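Local coordinates for protein putative oxygenase (Streptomyces viridochromogenes Tue57, PDB 4XAA) that probably acts as an iron- and 2-oxoglutarate-dependent oxygenase in orthosomycin biosynthesis, built on a double-stranded beta helix that holds nickel here, at residues A120-H125 with H196-N201; G151-V156 with V178-S183. All blocks are in the same frame, centred on the assembly; numbering follows the deposited sequence.

Contact 1: A120-H125 with H196-N201. With NI (nickel (II) ion), chain B.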
loop_
_atom_site.group_PDB
_atom_site.type_symbol
_atom_site.label_atom_id
_atom_site.label_comp_id
_atom_site.label_asym_id
_atom_site.label_seq_id
_atom_site.Cartn_x
_atom_site.Cartn_y
_atom_site.Cartn_z
ATOM N N ALA A 120 -9.178 11.241 -4.773
ATOM C CA ALA A 120 -8.582 11.360 -6.092
ATOM C C ALA A 120 -7.914 10.060 -6.475
ATOM O O ALA A 120 -7.711 9.184 -5.636
ATOM C CB ALA A 120 -7.571 12.484 -6.118
ATOM N N GLU A 121 -7.557 9.929 -7.739
ATOM C CA GLU A 121 -6.729 8.817 -8.133
ATOM C C GLU A 121 -5.312 9.054 -7.630
ATOM O O GLU A 121 -4.934 10.184 -7.296
ATOM C CB GLU A 121 -6.737 8.637 -9.653
ATOM C CG GLU A 121 -6.121 9.791 -10.441
ATOM C CD GLU A 121 -5.854 9.429 -11.897
ATOM O OE1 GLU A 121 -6.268 10.192 -12.797
ATOM O OE2 GLU A 121 -5.220 8.378 -12.144
ATOM N N VAL A 122 -4.537 7.979 -7.561
ATOM C CA VAL A 122 -3.092 8.088 -7.455
ATOM C C VAL A 122 -2.501 7.799 -8.825
ATOM O O VAL A 122 -2.578 6.673 -9.282
ATOM C CB VAL A 122 -2.509 7.105 -6.428
ATOM C CG1 VAL A 122 -0.994 7.272 -6.325
ATOM C CG2 VAL A 122 -3.172 7.303 -5.070
ATOM N N PRO A 123 -1.900 8.811 -9.475
ATOM C CA PRO A 123 -1.312 8.661 -10.817
ATOM C C PRO A 123 -0.404 7.445 -10.923
ATOM O O PRO A 123 0.233 7.069 -9.937
ATOM C CB PRO A 123 -0.488 9.944 -11.002
ATOM C CG PRO A 123 -0.981 10.904 -9.966
ATOM C CD PRO A 123 -1.558 10.105 -8.848
ATOM N N TRP A 124 -0.361 6.826 -12.094
ATOM C CA TRP A 124 0.523 5.693 -12.312
ATOM C C TRP A 124 1.963 6.082 -12.036
ATOM O O TRP A 124 2.367 7.203 -12.302
ATOM C CB TRP A 124 0.379 5.171 -13.733
ATOM C CG TRP A 124 -0.966 4.600 -13.966
ATOM C CD1 TRP A 124 -2.069 5.252 -14.440
ATOM C CD2 TRP A 124 -1.372 3.254 -13.710
ATOM N NE1 TRP A 124 -3.134 4.386 -14.507
ATOM C CE2 TRP A 124 -2.732 3.154 -14.061
ATOM C CE3 TRP A 124 -0.714 2.121 -13.234
ATOM C CZ2 TRP A 124 -3.442 1.965 -13.947
ATOM C CZ3 TRP A 124 -1.421 0.943 -13.116
ATOM C CH2 TRP A 124 -2.770 0.874 -13.467
ATOM N N HIS A 125 2.729 5.148 -11.495
ATOM C CA HIS A 125 4.121 5.398 -11.157
ATOM C C HIS A 125 4.831 4.101 -10.827
ATOM O O HIS A 125 4.203 3.044 -10.725
ATOM C CB HIS A 125 4.230 6.358 -9.972
ATOM C CG HIS A 125 3.695 5.804 -8.690
ATOM N ND1 HIS A 125 2.369 5.907 -8.328
ATOM C CD2 HIS A 125 4.311 5.157 -7.671
ATOM C CE1 HIS A 125 2.194 5.352 -7.143
ATOM N NE2 HIS A 125 3.357 4.895 -6.723
ATOM N N HIS A 196 2.044 1.014 -11.247
ATOM C CA HIS A 196 0.833 0.850 -10.460
ATOM C C HIS A 196 0.247 2.203 -10.102
ATOM O O HIS A 196 0.938 3.220 -10.131
ATOM C CB HIS A 196 1.115 0.039 -9.190
ATOM C CG HIS A 196 2.019 0.733 -8.217
ATOM N ND1 HIS A 196 3.391 0.770 -8.366
ATOM C CD2 HIS A 196 1.747 1.420 -7.081
ATOM C CE1 HIS A 196 3.923 1.454 -7.370
ATOM N NE2 HIS A 196 2.947 1.859 -6.576
ATOM N N GLY A 197 -1.043 2.195 -9.784
ATOM C CA GLY A 197 -1.766 3.379 -9.355
ATOM C C GLY A 197 -3.033 2.928 -8.659
ATOM O O GLY A 197 -3.138 1.773 -8.244
ATOM N N SER A 198 -3.994 3.829 -8.514
ATOM C CA SER A 198 -5.307 3.460 -7.992
ATOM C C SER A 198 -6.308 4.513 -8.443
ATOM O O SER A 198 -5.967 5.685 -8.546
ATOM C CB SER A 198 -5.288 3.333 -6.460
ATOM O OG SER A 198 -4.896 4.554 -5.832
ATOM N N GLY A 199 -7.536 4.110 -8.736
ATOM C CA GLY A 199 -8.509 5.071 -9.215
ATOM C C GLY A 199 -9.086 5.926 -8.105
ATOM O O GLY A 199 -8.697 5.805 -6.948
ATOM N N PRO A 200 -10.034 6.798 -8.454
ATOM C CA PRO A 200 -10.710 7.613 -7.436
ATOM C C PRO A 200 -11.715 6.798 -6.626
ATOM O O PRO A 200 -12.169 5.748 -7.085
ATOM C CB PRO A 200 -11.428 8.690 -8.266
ATOM C CG PRO A 200 -11.657 8.039 -9.600
ATOM C CD PRO A 200 -10.487 7.112 -9.825
ATOM N N ASN A 201 -12.054 7.284 -5.437
ATOM C CA ASN A 201 -13.143 6.705 -4.654
ATOM C C ASN A 201 -14.358 7.629 -4.662
ATOM O O ASN A 201 -14.465 8.546 -3.843
ATOM C CB ASN A 201 -12.705 6.437 -3.218
ATOM C CG ASN A 201 -13.783 5.768 -2.402
ATOM O OD1 ASN A 201 -14.519 4.920 -2.903
ATOM N ND2 ASN A 201 -13.895 6.156 -1.139
HETATM NI NI NI B . 3.141 3.449 -5.008
HETATM O O HOH W 1 3.226 1.980 -3.344
HETATM O O HOH W 2 0.814 4.074 -4.147
HETATM O O HOH W 3 2.761 4.950 -3.229
#
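Glu121 lies against the backbone of Ser198 and Gly199. Its CB sits 3.2 Å from Ser198 O, and the CD of Pro200 packs beside the same carbon. The rest of the Glu121 chain runs extended, away from the partner strand. Val122 opens the antiparallel pairing. Val122 N donates to Ser198 O, and Ser198 N returns a longer bond to Val122 O at 3.3 Å. On the face that also carries the side chains of His125 and His196, the CG2 branch of Val122 touches Ser198 OG, also at 3.3 Å. That hydroxyl is hydrogen-bonded to Lys114 NZ. Between Val122 and His125 the register slips by one residue, a beta bulge. Trp124 therefore meets Gly197. CG of Trp124 is anti to its carbonyl carbon (chi1 -66°), which lays the ring against the backbone of His196 and Gly197. Gly197 CA lies over one ring face, toward the rim, and Trp124 CE3 reaches His196 C at 3.3 Å. His125 restores the pairing by exchanging two backbone bonds with His196, N to O in each direction. Its ND1 donates almost straight (177°) to Pro123 O, within the ring plane. This bond fixes the rotation of the imidazole and leaves NE2 for the metal. His196 ND1 is likewise bonded, to Leu194 O. The His125 and His196 rings are turned 61° to each other, their centroids 4.2 Å apart. His125 NE2 and His196 NE2 come within 3.1 Å of each other because both bind the nickel ion. Asp127 and three waters, one of them rather distant, complete the metal shell. Two histidines and one carboxylate form the facial triad typical of non-haem iron oxygenases with a double-stranded beta helix, and nickel probably stands in for iron.

Contact 2: G151-V156 with V178-S183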
loop_
_atom_site.group_PDB
_atom_site.type_symbol
_atom_site.label_atom_id
_atom_site.label_comp_id
_atom_site.label_asym_id
_atom_site.label_seq_id
_atom_site.Cartn_x
_atom_site.Cartn_y
_atom_site.Cartn_z
ATOM N N GLY A 151 -11.422 2.286 -5.384
ATOM C CA GLY A 151 -10.106 2.900 -5.387
ATOM C C GLY A 151 -8.954 1.958 -5.058
ATOM O O GLY A 151 -7.874 2.406 -4.675
ATOM N N CYS A 152 -9.172 0.654 -5.216
ATOM C CA CYS A 152 -8.135 -0.347 -4.951
ATOM C C CYS A 152 -6.909 -0.174 -5.847
ATOM O O CYS A 152 -6.919 0.590 -6.810
ATOM C CB CYS A 152 -8.686 -1.765 -5.126
ATOM S SG CYS A 152 -8.948 -2.264 -6.855
ATOM N N LEU A 153 -5.852 -0.899 -5.507
ATOM C CA LEU A 153 -4.618 -0.897 -6.266
ATOM C C LEU A 153 -4.840 -1.441 -7.671
ATOM O O LEU A 153 -5.546 -2.434 -7.869
ATOM C CB LEU A 153 -3.564 -1.739 -5.535
ATOM C CG LEU A 153 -2.120 -1.779 -6.035
ATOM C CD1 LEU A 153 -1.417 -0.489 -5.699
ATOM C CD2 LEU A 153 -1.389 -2.957 -5.420
ATOM N N GLU A 154 -4.235 -0.800 -8.656
ATOM C CA GLU A 154 -4.223 -1.353 -9.992
ATOM C C GLU A 154 -2.785 -1.490 -10.427
ATOM O O GLU A 154 -1.927 -0.762 -9.965
ATOM C CB GLU A 154 -5.023 -0.476 -10.940
ATOM C CG GLU A 154 -6.446 -0.258 -10.451
ATOM C CD GLU A 154 -7.318 0.479 -11.447
ATOM O OE1 GLU A 154 -6.997 0.457 -12.656
ATOM O OE2 GLU A 154 -8.322 1.087 -11.015
ATOM N N ALA A 155 -2.498 -2.432 -11.299
ATOM C CA ALA A 155 -1.107 -2.635 -11.667
ATOM C C ALA A 155 -0.988 -3.152 -13.086
ATOM O O ALA A 155 -1.954 -3.661 -13.654
ATOM C CB ALA A 155 -0.430 -3.610 -10.680
ATOM N N VAL A 156 0.205 -3.031 -13.653
ATOM C CA VAL A 156 0.499 -3.663 -14.924
ATOM C C VAL A 156 1.421 -4.836 -14.660
ATOM O O VAL A 156 2.575 -4.633 -14.290
ATOM C CB VAL A 156 1.165 -2.694 -15.934
ATOM C CG1 VAL A 156 1.323 -3.379 -17.288
ATOM C CG2 VAL A 156 0.376 -1.392 -16.050
ATOM N N VAL A 178 -4.613 -4.581 -14.258
ATOM C CA VAL A 178 -5.412 -5.495 -13.470
ATOM C C VAL A 178 -5.590 -4.976 -12.049
ATOM O O VAL A 178 -4.621 -4.662 -11.371
ATOM C CB VAL A 178 -4.777 -6.900 -13.450
ATOM C CG1 VAL A 178 -4.854 -7.541 -14.829
ATOM C CG2 VAL A 178 -3.345 -6.826 -13.016
ATOM N N PRO A 179 -6.843 -4.865 -11.596
ATOM C CA PRO A 179 -7.104 -4.387 -10.239
ATOM C C PRO A 179 -6.689 -5.427 -9.198
ATOM O O PRO A 179 -6.397 -6.562 -9.550
ATOM C CB PRO A 179 -8.621 -4.155 -10.228
ATOM C CG PRO A 179 -9.150 -5.071 -11.269
ATOM C CD PRO A 179 -8.084 -5.180 -12.327
ATOM N N VAL A 180 -6.625 -5.037 -7.934
ATOM C CA VAL A 180 -6.322 -5.991 -6.884
ATOM C C VAL A 180 -7.369 -5.858 -5.795
ATOM O O VAL A 180 -7.205 -5.077 -4.862
ATOM C CB VAL A 180 -4.907 -5.793 -6.293
ATOM C CG1 VAL A 180 -4.638 -6.826 -5.211
ATOM C CG2 VAL A 180 -3.857 -5.924 -7.380
ATOM N N PRO A 181 -8.474 -6.609 -5.934
ATOM C CA PRO A 181 -9.493 -6.733 -4.887
ATOM C C PRO A 181 -8.899 -7.332 -3.615
ATOM O O PRO A 181 -8.074 -8.252 -3.685
ATOM C CB PRO A 181 -10.529 -7.684 -5.508
ATOM C CG PRO A 181 -10.286 -7.618 -6.964
ATOM C CD PRO A 181 -8.825 -7.382 -7.138
ATOM N N VAL A 182 -9.314 -6.811 -2.465
ATOM C CA VAL A 182 -8.834 -7.302 -1.180
ATOM C C VAL A 182 -9.959 -7.322 -0.152
ATOM O O VAL A 182 -10.897 -6.539 -0.227
ATOM C CB VAL A 182 -7.668 -6.433 -0.628
ATOM C CG1 VAL A 182 -6.506 -6.362 -1.628
ATOM C CG2 VAL A 182 -8.157 -5.034 -0.287
ATOM N N SER A 183 -9.870 -8.229 0.811
ATOM C CA SER A 183 -10.714 -8.138 1.996
ATOM C C SER A 183 -9.896 -7.521 3.117
ATOM O O SER A 183 -8.673 -7.594 3.102
ATOM C CB SER A 183 -11.238 -9.510 2.416
ATOM O OG SER A 183 -11.415 -10.349 1.289
HETATM O O HOH W 4 -6.144 -2.958 -2.706
#
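The backbones of Cys152 to Ala155 and Val178 to Pro181 run antiparallel, with end-to-end directions 151° apart. This is an edge pairing in the four-stranded sheet of the double-stranded beta helix. Ala155 and Val178 form a hydrogen-bonded pair. Val178 N donates to Ala155 O at 2.9 Å. Ala155 N donates in return to Val178 O. Glu154 and Pro179 make the next, non-hydrogen-bonded pair, and their CA atoms approach to 4.2 Å. Beyond it Val180 N donates to Leu153 O at 2.8 Å, though the bond is bent to 130°. Pro179 CA also makes a bent C-H...O contact with Leu153 O.

The side chains add apolar contacts. SG of Cys152 meets CB of Pro179 at 3.9 Å. With chi1 at 74° the sulfur lies between its own backbone N and carbonyl carbon, near Val180 N and O as well as Pro179 CB. Cys152 CB lies against Val180 O. Leu153 CD2 and Val180 CG2 touch more loosely, and Val188 of strand 186-191 meets both side chains. Phe20 of strand 20-25 covers Ala155, Val178 and Val180. At the Cys152 end one water donates to Val180 O at 3.2 Å and accepts a weak bond from Leu153 N.

How the contacts relate
The two contacts lie side by side in one antiparallel sheet of four strands, ordered 122-125, 196-198, 153-155, 178-179. Their centres are about 10 Å apart. Contact 1 pairs the first two of these strands and contact 2 the last two. The middle seam joins them, with Gly197 O and Glu154 N 2.8 Å apart in a probable hydrogen bond. Along the chain both segments of contact 2 fall between those of contact 1. Two of nickel's three protein ligands, His125 and His196, come from neighbouring strands of this sheet, and Asp127 follows just after strand 122-125. The nearest side-chain atom of Leu153 is about 6 Å from the metal, so contact 2 approaches the site without supplying a ligand.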